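Local structure of putative hexose oxidase (Nonomuraea sp. ATCC 39727, 5AWV) at residues N129-V134 and V154-H159; A122-P127 and V224-M229. The protein carries a covalently bound FAD and probably oxidises a sugar of glycopeptide antibiotics such as teicoplanin. All coordinates share one frame; numbering follows the deposited sequence.

Overall arrangement
Both interactions hold the same FAD in one domain. Interaction 1 binds its ribityl chain and the phosphate next to it, and interaction 2 binds its adenine. Their centres lie about 11 Å apart. Both segments of interaction 1 fall in the 96 residues between the segments of interaction 2, and strand 122-125 runs on into helix 131-142. The two are also joined directly. Gly157 N lies 3.1 Å from Pro127 O, a probable hydrogen bond, and Val134 CG2 packs on Ile125 CG2 at 3.7 Å. Tyr227 OH to Gly157 O is a probable but short one, 2.5 Å. On the flavin side, the side chain of Val154 is about 7 Å from a bound 2-amino-2-deoxy-glucuronic acid.

Interaction 1: residues N129-V134 and V154-H159; sequences NTLSEV and VGVGGH. With FAD (flavin-adenine dinucleotide), chain M.
Leu131 packs along Val154 where two helix starts meet in the PCMH-type FAD-binding domain. Thr130 and Gly155 are the N-cap residues, and a single bridge joins their backbones. Val156 N donates to Asn129 O at 2.9 Å, almost straight at 171°. Leu131 N donates to Val154 O at 3.0 Å. Thr130 and Glu133 form a capping box: Glu133 N binds Thr130 OG1, and Thr130 N binds Glu133 OE1 on its anti side, 23° out of the carboxylate plane.

The Leu131 side chain starts with CB near Val154 O. CG comes closer to that oxygen and also nears Val154 CG1. CD1 touches Val154 CG1 at 3.6 Å. The same methyl sits over one face of the His159 ring, 3.9 Å from its centroid, a CH-pi contact. CD2 meets His159 CD2 at 3.8 Å. Beyond this, Val134 CG2 and Val156 CG2 touch with their side chains crossed.

The start of helix 156-161 receives the FAD phosphate next to the ribityl chain. Gly155 N donates to FAD O2P at 2.8 Å and Gly158 N to FAD O1P at 3.0 Å. The helix dipole may add to this hold. His159 has CG anti to its own N (chi1 -175°), which swings the ring towards the ribityl chain. There His159 ND1 and FAD O2' share a 2.8 Å hydrogen bond whose donor could be either atom.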
ATOM      1  N   ASN A 129       3.864  10.457   1.195  1.00 15.31           N
ATOM      2  CA  ASN A 129       2.445  10.707   1.316  1.00 16.27           C
ATOM      3  C   ASN A 129       1.656   9.450   1.757  1.00 15.39           C
ATOM      4  O   ASN A 129       1.998   8.337   1.371  1.00 13.60           O
ATOM      5  CB  ASN A 129       1.833  11.109  -0.039  1.00 16.34           C
ATOM      6  CG  ASN A 129       2.190  12.491  -0.440  1.00 16.92           C
ATOM      7  OD1 ASN A 129       1.754  13.426   0.206  1.00 17.43           O
ATOM      8  ND2 ASN A 129       3.003  12.643  -1.482  1.00 16.05           N
ATOM      9  N   THR A 130       0.594   9.648   2.511  1.00 14.47           N
ATOM     10  CA  THR A 130      -0.407   8.585   2.705  1.00 16.01           C
ATOM     11  C   THR A 130      -1.428   8.608   1.603  1.00 14.55           C
ATOM     12  O   THR A 130      -1.583   9.652   0.934  1.00 13.07           O
ATOM     13  CB  THR A 130      -1.109   8.741   4.071  1.00 17.08           C
ATOM     14  OG1 THR A 130      -1.794   9.978   4.113  1.00 18.27           O
ATOM     15  CG2 THR A 130      -0.112   8.736   5.202  1.00 21.37           C
ATOM     16  N   LEU A 131      -2.139   7.482   1.407  1.00 14.60           N
ATOM     17  CA  LEU A 131      -3.274   7.427   0.508  1.00 16.41           C
ATOM     18  C   LEU A 131      -4.331   8.449   0.814  1.00 18.12           C
ATOM     19  O   LEU A 131      -4.782   9.130  -0.084  1.00 17.39           O
ATOM     20  CB  LEU A 131      -3.928   6.038   0.481  1.00 18.76           C
ATOM     21  CG  LEU A 131      -2.994   4.918  -0.041  1.00 21.39           C
ATOM     22  CD1 LEU A 131      -3.722   3.584  -0.184  1.00 20.81           C
ATOM     23  CD2 LEU A 131      -2.387   5.313  -1.402  1.00 22.71           C
ATOM     24  N   SER A 132      -4.641   8.673   2.061  1.00 17.46           N
ATOM     25  CA  SER A 132      -5.593   9.688   2.442  1.00 19.12           C
ATOM     26  C   SER A 132      -5.196  11.094   1.929  1.00 18.20           C
ATOM     27  O   SER A 132      -6.027  11.842   1.358  1.00 15.50           O
ATOM     28  CB  SER A 132      -5.745   9.657   3.974  1.00 22.82           C
ATOM     29  OG  SER A 132      -6.581  10.701   4.342  1.00 30.96           O
ATOM     30  N   GLU A 133      -3.911  11.445   2.090  1.00 16.01           N
ATOM     31  CA  GLU A 133      -3.440  12.752   1.599  1.00 16.61           C
ATOM     32  C   GLU A 133      -3.542  12.840   0.100  1.00 15.56           C
ATOM     33  O   GLU A 133      -3.920  13.855  -0.433  1.00 14.08           O
ATOM     34  CB  GLU A 133      -1.999  13.024   2.048  1.00 19.95           C
ATOM     35  CG  GLU A 133      -1.853  13.218   3.556  1.00 24.59           C
ATOM     36  CD  GLU A 133      -0.371  13.100   4.077  1.00 32.57           C
ATOM     37  OE1 GLU A 133       0.474  12.316   3.603  1.00 25.72           O
ATOM     38  OE2 GLU A 133      -0.026  13.825   5.010  1.00 36.41           O
ATOM     39  N   VAL A 134      -3.187  11.762  -0.602  1.00 14.45           N
ATOM     40  CA  VAL A 134      -3.240  11.745  -2.010  1.00 13.01           C
ATOM     41  C   VAL A 134      -4.663  11.916  -2.479  1.00 13.87           C
ATOM     42  O   VAL A 134      -4.921  12.683  -3.422  1.00 15.49           O
ATOM     43  CB  VAL A 134      -2.683  10.415  -2.599  1.00 14.30           C
ATOM     44  CG1 VAL A 134      -2.974  10.268  -4.086  1.00 15.59           C
ATOM     45  CG2 VAL A 134      -1.174  10.230  -2.338  1.00 15.98           C
ATOM     46  N   VAL A 154      -1.816   3.911   4.652  1.00 14.28           N
ATOM     47  CA  VAL A 154      -0.910   3.231   3.763  1.00 15.74           C
ATOM     48  C   VAL A 154      -0.042   4.254   3.005  1.00 13.51           C
ATOM     49  O   VAL A 154      -0.552   5.238   2.482  1.00 13.97           O
ATOM     50  CB  VAL A 154      -1.715   2.352   2.820  1.00 16.37           C
ATOM     51  CG1 VAL A 154      -0.955   1.957   1.548  1.00 15.90           C
ATOM     52  CG2 VAL A 154      -2.156   1.158   3.624  1.00 19.13           C
ATOM     53  N   GLY A 155       1.259   4.004   2.950  1.00 12.68           N
ATOM     54  CA  GLY A 155       2.151   4.887   2.197  1.00 12.38           C
ATOM     55  C   GLY A 155       2.204   4.679   0.700  1.00 12.74           C
ATOM     56  O   GLY A 155       2.178   3.550   0.164  1.00 12.29           O
ATOM     57  N   VAL A 156       2.373   5.772  -0.005  1.00 12.43           N
ATOM     58  CA  VAL A 156       2.596   5.679  -1.430  1.00 14.31           C
ATOM     59  C   VAL A 156       3.839   4.776  -1.785  1.00 14.07           C
ATOM     60  O   VAL A 156       3.830   4.030  -2.772  1.00 13.89           O
ATOM     61  CB  VAL A 156       2.724   7.110  -2.003  1.00 16.09           C
ATOM     62  CG1 VAL A 156       3.285   7.114  -3.430  1.00 17.63           C
ATOM     63  CG2 VAL A 156       1.331   7.721  -1.981  1.00 16.32           C
ATOM     64  N   GLY A 157       4.895   4.915  -1.008  1.00 13.91           N
ATOM     65  CA  GLY A 157       6.142   4.282  -1.343  1.00 14.43           C
ATOM     66  C   GLY A 157       6.048   2.810  -1.592  1.00 13.52           C
ATOM     67  O   GLY A 157       6.447   2.339  -2.665  1.00 14.34           O
ATOM     68  N   GLY A 158       5.505   2.073  -0.627  1.00 14.58           N
ATOM     69  CA  GLY A 158       5.284   0.629  -0.829  1.00 12.97           C
ATOM     70  C   GLY A 158       4.101   0.290  -1.689  1.00 12.44           C
ATOM     71  O   GLY A 158       4.092  -0.731  -2.399  1.00 12.51           O
ATOM     72  N   HIS A 159       3.067   1.103  -1.588  1.00 11.73           N
ATOM     73  CA  HIS A 159       1.776   0.786  -2.179  1.00 12.64           C
ATOM     74  C   HIS A 159       1.813   0.726  -3.718  1.00 12.77           C
ATOM     75  O   HIS A 159       1.313  -0.244  -4.332  1.00 15.47           O
ATOM     76  CB  HIS A 159       0.670   1.716  -1.664  1.00 11.75           C
ATOM     77  CG  HIS A 159      -0.705   1.379  -2.126  1.00 12.27           C
ATOM     78  ND1 HIS A 159      -1.408   0.307  -1.627  1.00 13.58           N
ATOM     79  CD2 HIS A 159      -1.550   2.010  -2.984  1.00 12.09           C
ATOM     80  CE1 HIS A 159      -2.614   0.270  -2.182  1.00 13.06           C
ATOM     81  NE2 HIS A 159      -2.719   1.294  -3.010  1.00 12.60           N
TER
HETATM   82  PA  FAD M 601       6.312   0.301   4.299  1.00 15.20           P
HETATM   83  O1A FAD M 601       6.203  -0.682   5.446  1.00 14.06           O
HETATM   84  O2A FAD M 601       6.811   1.654   4.511  1.00 14.49           O
HETATM   85  O5B FAD M 601       7.098  -0.354   3.093  1.00 13.81           O
HETATM   86  C5B FAD M 601       6.792  -1.686   2.555  1.00 14.19           C
HETATM   87  C4B FAD M 601       7.970  -2.213   1.796  1.00 13.42           C
HETATM   88  O4B FAD M 601       8.328  -1.404   0.670  1.00 13.89           O
HETATM   89  C3B FAD M 601       9.272  -2.382   2.596  1.00 14.41           C
HETATM   90  O3B FAD M 601      10.126  -3.450   2.119  1.00 15.13           O
HETATM   91  C2B FAD M 601       9.875  -1.034   2.350  1.00 15.72           C
HETATM   92  O2B FAD M 601      11.237  -1.060   2.620  1.00 15.73           O
HETATM   93  C1B FAD M 601       9.545  -0.758   0.921  1.00 14.42           C
HETATM   94  N9A FAD M 601       9.508   0.660   0.650  1.00 14.60           N
HETATM   95  C8A FAD M 601       8.816   1.639   1.246  1.00 16.38           C
HETATM   96  N7A FAD M 601       8.998   2.831   0.636  1.00 16.17           N
HETATM   97  C5A FAD M 601       9.808   2.625  -0.394  1.00 15.61           C
HETATM   98  C6A FAD M 601      10.459   3.482  -1.407  1.00 14.82           C
HETATM   99  N6A FAD M 601      10.207   4.788  -1.379  1.00 14.39           N
HETATM  100  N1A FAD M 601      11.254   2.861  -2.329  1.00 14.83           N
HETATM  101  C2A FAD M 601      11.496   1.518  -2.288  1.00 17.11           C
HETATM  102  N3A FAD M 601      10.970   0.671  -1.361  1.00 14.14           N
HETATM  103  C4A FAD M 601      10.176   1.209  -0.392  1.00 16.31           C
HETATM  104  N1  FAD M 601      -2.974  -2.942  -0.285  1.00 16.22           N
HETATM  105  C2  FAD M 601      -3.844  -2.840  -1.334  1.00 17.14           C
HETATM  106  O2  FAD M 601      -3.412  -2.988  -2.499  1.00 17.08           O
HETATM  107  N3  FAD M 601      -5.145  -2.556  -1.166  1.00 19.34           N
HETATM  108  C4  FAD M 601      -5.655  -2.222   0.038  1.00 19.42           C
HETATM  109  O4  FAD M 601      -6.860  -1.915   0.176  1.00 22.02           O
HETATM  110  C4X FAD M 601      -4.773  -2.270   1.212  1.00 20.26           C
HETATM  111  N5  FAD M 601      -5.209  -1.950   2.482  1.00 23.08           N
HETATM  112  C5X FAD M 601      -4.368  -1.899   3.560  1.00 22.81           C
HETATM  113  C6  FAD M 601      -4.885  -1.490   4.807  1.00 25.87           C
HETATM  114  C7  FAD M 601      -3.966  -1.566   5.888  1.00 22.79           C
HETATM  115  C7M FAD M 601      -4.468  -1.175   7.302  1.00 26.94           C
HETATM  116  C8  FAD M 601      -2.510  -1.956   5.723  1.00 19.07           C
HETATM  117  C8M FAD M 601      -1.507  -1.762   6.835  1.00 17.55           C
HETATM  118  C9  FAD M 601      -2.057  -2.287   4.427  1.00 17.27           C
HETATM  119  C9A FAD M 601      -2.921  -2.300   3.371  1.00 18.22           C
HETATM  120  N10 FAD M 601      -2.514  -2.653   2.056  1.00 18.43           N
HETATM  121  C10 FAD M 601      -3.376  -2.621   0.972  1.00 17.50           C
HETATM  122  C1' FAD M 601      -1.109  -3.106   1.793  1.00 16.86           C
HETATM  123  C2' FAD M 601      -0.222  -2.017   1.321  1.00 13.79           C
HETATM  124  O2' FAD M 601      -0.503  -1.846  -0.055  1.00 11.93           O
HETATM  125  C3' FAD M 601       1.147  -2.565   1.483  1.00 13.52           C
HETATM  126  O3' FAD M 601       1.275  -2.865   2.874  1.00 13.70           O
HETATM  127  C4' FAD M 601       2.204  -1.514   1.047  1.00 13.40           C
HETATM  128  O4' FAD M 601       3.407  -2.232   0.760  1.00 13.29           O
HETATM  129  C5' FAD M 601       2.449  -0.569   2.196  1.00 14.44           C
HETATM  130  O5' FAD M 601       3.330   0.496   1.788  1.00 13.95           O
HETATM  131  P   FAD M 601       3.947   1.432   2.886  1.00 13.88           P
HETATM  132  O1P FAD M 601       4.722   2.484   2.258  1.00 13.05           O
HETATM  133  O2P FAD M 601       2.932   1.919   3.883  1.00 13.87           O
HETATM  134  O3P FAD M 601       4.787   0.347   3.712  1.00 13.87           O

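Interaction 2: residues A122-P127 and V224-M229; sequences AFLIEP and VTKYWM. With FAD (flavin-adenine dinucleotide), chain M.
Tyr227 turns the edge of its ring to Ile125 O, in plane, while Val224 CG1 covers the centre of one face. Phe123 is met likewise: Met229 O lies at its edge, in plane, and Trp142 pairs with it edge-to-face. The indole of Trp228 has Lys226 CB on one face, offset toward the rim. With CG anti to N (chi1 -169°), Leu124 lies alongside Trp228, pointing the same way; its CB meets the ring obliquely, 3.8 Å from Trp228 NE1. Asp117 accepts from Trp228 NE1.

The strands run antiparallel, 153° apart. Phe123 with Met229 and Ile125 with Tyr227 are hydrogen-bonded pairs; Leu124 with Trp228 is a non-hydrogen-bonded one. Ile125 N to Tyr227 O is the straightest of the four bonds between the strands, 2.8 Å and 174°. Ile125 CD1 touches Met229 CG at 3.9 Å, their side chains crossing at about a right angle. Helices 131-142 and 156-161 cover the face of Phe123, Ile125, Tyr227 and Met229. On the other face, Leu124 packs against Leu27 of a second subunit.

Glu126 and Lys226, too far apart for a salt bridge, are joined by a water that donates to Glu126 OE2 and Thr225 O and accepts from Lys226 NZ. Glu126 OE1 accepts from Glu113 N, and Lys226 NZ has its salt bridge with Glu183. Opposite Glu183 on the next strand, and backbone-bonded to it, Thr225 and Lys226 make a classic beta bulge.

At the strand start, the backbone of Val224 reads the adenine edge. Val224 N donates to FAD N1A at 2.9 Å, and FAD N6A to Val224 O at 2.8 Å. Pro127 CB lies 3.6 Å from FAD N6A. This is the adenine end of the cofactor site, at the end of two neighbouring strands of the five-stranded antiparallel sheet of a PCMH-type FAD-binding fold.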
ATOM      1  N   ALA A 122       2.252  14.851 -16.090  1.00 17.20           N
ATOM      2  CA  ALA A 122       1.765  13.799 -15.164  1.00 18.21           C
ATOM      3  C   ALA A 122       1.755  14.381 -13.774  1.00 16.97           C
ATOM      4  O   ALA A 122       2.400  15.366 -13.513  1.00 18.00           O
ATOM      5  CB  ALA A 122       2.710  12.596 -15.194  1.00 16.89           C
ATOM      6  N   PHE A 123       1.056  13.696 -12.880  1.00 17.23           N
ATOM      7  CA  PHE A 123       1.091  13.992 -11.452  1.00 15.84           C
ATOM      8  C   PHE A 123       2.236  13.377 -10.740  1.00 15.49           C
ATOM      9  O   PHE A 123       2.435  12.182 -10.775  1.00 16.30           O
ATOM     10  CB  PHE A 123      -0.210  13.537 -10.817  1.00 16.48           C
ATOM     11  CG  PHE A 123      -1.359  14.346 -11.215  1.00 15.23           C
ATOM     12  CD1 PHE A 123      -1.636  15.526 -10.576  1.00 14.82           C
ATOM     13  CD2 PHE A 123      -2.152  13.962 -12.246  1.00 14.53           C
ATOM     14  CE1 PHE A 123      -2.724  16.264 -10.929  1.00 14.93           C
ATOM     15  CE2 PHE A 123      -3.194  14.703 -12.601  1.00 14.16           C
ATOM     16  CZ  PHE A 123      -3.519  15.849 -11.954  1.00 13.50           C
ATOM     17  N   LEU A 124       3.037  14.197 -10.118  1.00 16.63           N
ATOM     18  CA  LEU A 124       4.145  13.813  -9.275  1.00 15.65           C
ATOM     19  C   LEU A 124       3.540  13.532  -7.876  1.00 15.99           C
ATOM     20  O   LEU A 124       2.816  14.424  -7.276  1.00 17.31           O
ATOM     21  CB  LEU A 124       5.115  15.002  -9.169  1.00 17.72           C
ATOM     22  CG  LEU A 124       6.493  14.792  -8.556  1.00 24.28           C
ATOM     23  CD1 LEU A 124       7.413  16.009  -8.542  1.00 32.11           C
ATOM     24  CD2 LEU A 124       6.455  14.397  -7.149  1.00 28.29           C
ATOM     25  N   ILE A 125       3.801  12.336  -7.356  1.00 14.95           N
ATOM     26  CA  ILE A 125       3.393  11.930  -5.978  1.00 14.72           C
ATOM     27  C   ILE A 125       4.596  11.337  -5.339  1.00 15.27           C
ATOM     28  O   ILE A 125       5.190  10.319  -5.801  1.00 15.50           O
ATOM     29  CB  ILE A 125       2.252  10.926  -6.007  1.00 16.93           C
ATOM     30  CG1 ILE A 125       1.084  11.505  -6.831  1.00 18.10           C
ATOM     31  CG2 ILE A 125       1.718  10.640  -4.621  1.00 15.66           C
ATOM     32  CD1 ILE A 125      -0.099  10.603  -6.936  1.00 20.53           C
ATOM     33  N   GLU A 126       5.008  11.967  -4.251  1.00 16.23           N
ATOM     34  CA  GLU A 126       6.143  11.511  -3.475  1.00 16.67           C
ATOM     35  C   GLU A 126       5.773  10.403  -2.492  1.00 17.38           C
ATOM     36  O   GLU A 126       4.615  10.333  -2.106  1.00 13.99           O
ATOM     37  CB  GLU A 126       6.846  12.705  -2.773  1.00 18.18           C
ATOM     38  CG  GLU A 126       7.715  13.445  -3.747  1.00 19.27           C
ATOM     39  CD  GLU A 126       8.490  14.600  -3.156  1.00 24.24           C
ATOM     40  OE1 GLU A 126       8.131  15.094  -2.087  1.00 23.64           O
ATOM     41  OE2 GLU A 126       9.465  15.026  -3.816  1.00 25.54           O
ATOM     42  N   PRO A 127       6.730   9.482  -2.203  1.00 15.37           N
ATOM     43  CA  PRO A 127       6.548   8.240  -1.422  1.00 15.65           C
ATOM     44  C   PRO A 127       6.163   8.417   0.042  1.00 14.14           C
ATOM     45  O   PRO A 127       5.520   7.555   0.575  1.00 15.19           O
ATOM     46  CB  PRO A 127       7.890   7.514  -1.510  1.00 14.59           C
ATOM     47  CG  PRO A 127       8.861   8.626  -1.846  1.00 15.68           C
ATOM     48  CD  PRO A 127       8.151   9.651  -2.628  1.00 17.20           C
ATOM     49  N   VAL A 224      12.611   4.453  -4.309  1.00 15.84           N
ATOM     50  CA  VAL A 224      11.796   5.309  -5.132  1.00 14.38           C
ATOM     51  C   VAL A 224      11.686   6.621  -4.406  1.00 14.84           C
ATOM     52  O   VAL A 224      11.238   6.641  -3.260  1.00 14.45           O
ATOM     53  CB  VAL A 224      10.379   4.759  -5.323  1.00 14.52           C
ATOM     54  CG1 VAL A 224       9.513   5.750  -6.141  1.00 15.24           C
ATOM     55  CG2 VAL A 224      10.448   3.414  -5.975  1.00 15.83           C
ATOM     56  N   THR A 225      12.019   7.727  -5.089  1.00 15.40           N
ATOM     57  CA  THR A 225      11.894   9.057  -4.513  1.00 15.92           C
ATOM     58  C   THR A 225      10.788   9.872  -5.124  1.00 16.48           C
ATOM     59  O   THR A 225      10.364  10.850  -4.495  1.00 16.79           O
ATOM     60  CB  THR A 225      13.258   9.832  -4.681  1.00 16.67           C
ATOM     61  OG1 THR A 225      13.611   9.854  -6.057  1.00 18.31           O
ATOM     62  CG2 THR A 225      14.306   9.103  -3.956  1.00 15.20           C
ATOM     63  N   LYS A 226      10.314   9.503  -6.317  1.00 16.20           N
ATOM     64  CA  LYS A 226       9.147  10.102  -6.959  1.00 16.44           C
ATOM     65  C   LYS A 226       8.404   9.052  -7.836  1.00 17.23           C
ATOM     66  O   LYS A 226       9.050   8.218  -8.528  1.00 16.62           O
ATOM     67  CB  LYS A 226       9.488  11.286  -7.935  1.00 16.30           C
ATOM     68  CG  LYS A 226      10.438  12.353  -7.331  1.00 18.41           C
ATOM     69  CD  LYS A 226      10.627  13.521  -8.286  1.00 21.33           C
ATOM     70  CE  LYS A 226      11.388  14.744  -7.757  1.00 22.85           C
ATOM     71  NZ  LYS A 226      12.424  14.388  -6.768  1.00 26.14           N
ATOM     72  N   TYR A 227       7.080   9.172  -7.871  1.00 15.23           N
ATOM     73  CA  TYR A 227       6.219   8.471  -8.844  1.00 15.40           C
ATOM     74  C   TYR A 227       5.510   9.512  -9.671  1.00 16.19           C
ATOM     75  O   TYR A 227       5.085  10.516  -9.107  1.00 16.49           O
ATOM     76  CB  TYR A 227       5.141   7.662  -8.136  1.00 16.02           C
ATOM     77  CG  TYR A 227       5.570   6.467  -7.332  1.00 12.35           C
ATOM     78  CD1 TYR A 227       5.850   5.243  -7.945  1.00 13.53           C
ATOM     79  CD2 TYR A 227       5.627   6.510  -5.955  1.00 15.30           C
ATOM     80  CE1 TYR A 227       6.230   4.114  -7.200  1.00 14.09           C
ATOM     81  CE2 TYR A 227       5.947   5.353  -5.196  1.00 13.93           C
ATOM     82  CZ  TYR A 227       6.257   4.163  -5.839  1.00 13.57           C
ATOM     83  OH  TYR A 227       6.566   2.980  -5.102  1.00 14.85           O
ATOM     84  N   TRP A 228       5.401   9.288 -10.981  1.00 13.11           N
ATOM     85  CA  TRP A 228       4.563  10.097 -11.835  1.00 14.58           C
ATOM     86  C   TRP A 228       3.452   9.270 -12.403  1.00 14.28           C
ATOM     87  O   TRP A 228       3.694   8.197 -13.002  1.00 12.92           O
ATOM     88  CB  TRP A 228       5.334  10.727 -13.009  1.00 13.86           C
ATOM     89  CG  TRP A 228       6.242  11.851 -12.619  1.00 14.53           C
ATOM     90  CD1 TRP A 228       5.944  13.186 -12.572  1.00 17.35           C
ATOM     91  CD2 TRP A 228       7.629  11.759 -12.313  1.00 15.41           C
ATOM     92  NE1 TRP A 228       7.070  13.910 -12.239  1.00 15.94           N
ATOM     93  CE2 TRP A 228       8.108  13.060 -12.084  1.00 16.50           C
ATOM     94  CE3 TRP A 228       8.513  10.693 -12.196  1.00 15.78           C
ATOM     95  CZ2 TRP A 228       9.468  13.334 -11.748  1.00 18.45           C
ATOM     96  CZ3 TRP A 228       9.847  10.953 -11.913  1.00 15.99           C
ATOM     97  CH2 TRP A 228      10.316  12.273 -11.707  1.00 16.43           C
ATOM     98  N   MET A 229       2.252   9.788 -12.260  1.00 13.52           N
ATOM     99  CA  MET A 229       0.997   9.016 -12.554  1.00 13.71           C
ATOM    100  C   MET A 229       0.189   9.748 -13.617  1.00 14.67           C
ATOM    101  O   MET A 229      -0.016  10.972 -13.512  1.00 15.48           O
ATOM    102  CB  MET A 229       0.131   8.887 -11.286  1.00 13.67           C
ATOM    103  CG  MET A 229       0.840   8.465 -10.029  1.00 15.30           C
ATOM    104  SD  MET A 229       1.583   6.827 -10.161  1.00 18.43           S
ATOM    105  CE  MET A 229       0.089   5.828 -10.100  1.00 19.65           C
TER
HETATM  106  PA  FAD M 601       6.312   0.301   4.299  1.00 15.20           P
HETATM  107  O1A FAD M 601       6.203  -0.682   5.446  1.00 14.06           O
HETATM  108  O2A FAD M 601       6.811   1.654   4.511  1.00 14.49           O
HETATM  109  O5B FAD M 601       7.098  -0.354   3.093  1.00 13.81           O
HETATM  110  C5B FAD M 601       6.792  -1.686   2.555  1.00 14.19           C
HETATM  111  C4B FAD M 601       7.970  -2.213   1.796  1.00 13.42           C
HETATM  112  O4B FAD M 601       8.328  -1.404   0.670  1.00 13.89           O
HETATM  113  C3B FAD M 601       9.272  -2.382   2.596  1.00 14.41           C
HETATM  114  O3B FAD M 601      10.126  -3.450   2.119  1.00 15.13           O
HETATM  115  C2B FAD M 601       9.875  -1.034   2.350  1.00 15.72           C
HETATM  116  O2B FAD M 601      11.237  -1.060   2.620  1.00 15.73           O
HETATM  117  C1B FAD M 601       9.545  -0.758   0.921  1.00 14.42           C
HETATM  118  N9A FAD M 601       9.508   0.660   0.650  1.00 14.60           N
HETATM  119  C8A FAD M 601       8.816   1.639   1.246  1.00 16.38           C
HETATM  120  N7A FAD M 601       8.998   2.831   0.636  1.00 16.17           N
HETATM  121  C5A FAD M 601       9.808   2.625  -0.394  1.00 15.61           C
HETATM  122  C6A FAD M 601      10.459   3.482  -1.407  1.00 14.82           C
HETATM  123  N6A FAD M 601      10.207   4.788  -1.379  1.00 14.39           N
HETATM  124  N1A FAD M 601      11.254   2.861  -2.329  1.00 14.83           N
HETATM  125  C2A FAD M 601      11.496   1.518  -2.288  1.00 17.11           C
HETATM  126  N3A FAD M 601      10.970   0.671  -1.361  1.00 14.14           N
HETATM  127  C4A FAD M 601      10.176   1.209  -0.392  1.00 16.31           C
HETATM  128  N1  FAD M 601      -2.974  -2.942  -0.285  1.00 16.22           N
HETATM  129  C2  FAD M 601      -3.844  -2.840  -1.334  1.00 17.14           C
HETATM  130  O2  FAD M 601      -3.412  -2.988  -2.499  1.00 17.08           O
HETATM  131  N3  FAD M 601      -5.145  -2.556  -1.166  1.00 19.34           N
HETATM  132  C4  FAD M 601      -5.655  -2.222   0.038  1.00 19.42           C
HETATM  133  O4  FAD M 601      -6.860  -1.915   0.176  1.00 22.02           O
HETATM  134  C4X FAD M 601      -4.773  -2.270   1.212  1.00 20.26           C
HETATM  135  N5  FAD M 601      -5.209  -1.950   2.482  1.00 23.08           N
HETATM  136  C5X FAD M 601      -4.368  -1.899   3.560  1.00 22.81           C
HETATM  137  C6  FAD M 601      -4.885  -1.490   4.807  1.00 25.87           C
HETATM  138  C7  FAD M 601      -3.966  -1.566   5.888  1.00 22.79           C
HETATM  139  C7M FAD M 601      -4.468  -1.175   7.302  1.00 26.94           C
HETATM  140  C8  FAD M 601      -2.510  -1.956   5.723  1.00 19.07           C
HETATM  141  C8M FAD M 601      -1.507  -1.762   6.835  1.00 17.55           C
HETATM  142  C9  FAD M 601      -2.057  -2.287   4.427  1.00 17.27           C
HETATM  143  C9A FAD M 601      -2.921  -2.300   3.371  1.00 18.22           C
HETATM  144  N10 FAD M 601      -2.514  -2.653   2.056  1.00 18.43           N
HETATM  145  C10 FAD M 601      -3.376  -2.621   0.972  1.00 17.50           C
HETATM  146  C1' FAD M 601      -1.109  -3.106   1.793  1.00 16.86           C
HETATM  147  C2' FAD M 601      -0.222  -2.017   1.321  1.00 13.79           C
HETATM  148  O2' FAD M 601      -0.503  -1.846  -0.055  1.00 11.93           O
HETATM  149  C3' FAD M 601       1.147  -2.565   1.483  1.00 13.52           C
HETATM  150  O3' FAD M 601       1.275  -2.865   2.874  1.00 13.70           O
HETATM  151  C4' FAD M 601       2.204  -1.514   1.047  1.00 13.40           C
HETATM  152  O4' FAD M 601       3.407  -2.232   0.760  1.00 13.29           O
HETATM  153  C5' FAD M 601       2.449  -0.569   2.196  1.00 14.44           C
HETATM  154  O5' FAD M 601       3.330   0.496   1.788  1.00 13.95           O
HETATM  155  P   FAD M 601       3.947   1.432   2.886  1.00 13.88           P
HETATM  156  O1P FAD M 601       4.722   2.484   2.258  1.00 13.05           O
HETATM  157  O2P FAD M 601       2.932   1.919   3.883  1.00 13.87           O
HETATM  158  O3P FAD M 601       4.787   0.347   3.712  1.00 13.87           O
HETATM  159  O   HOH W   1      11.679  13.379  -4.310  1.00 25.61           O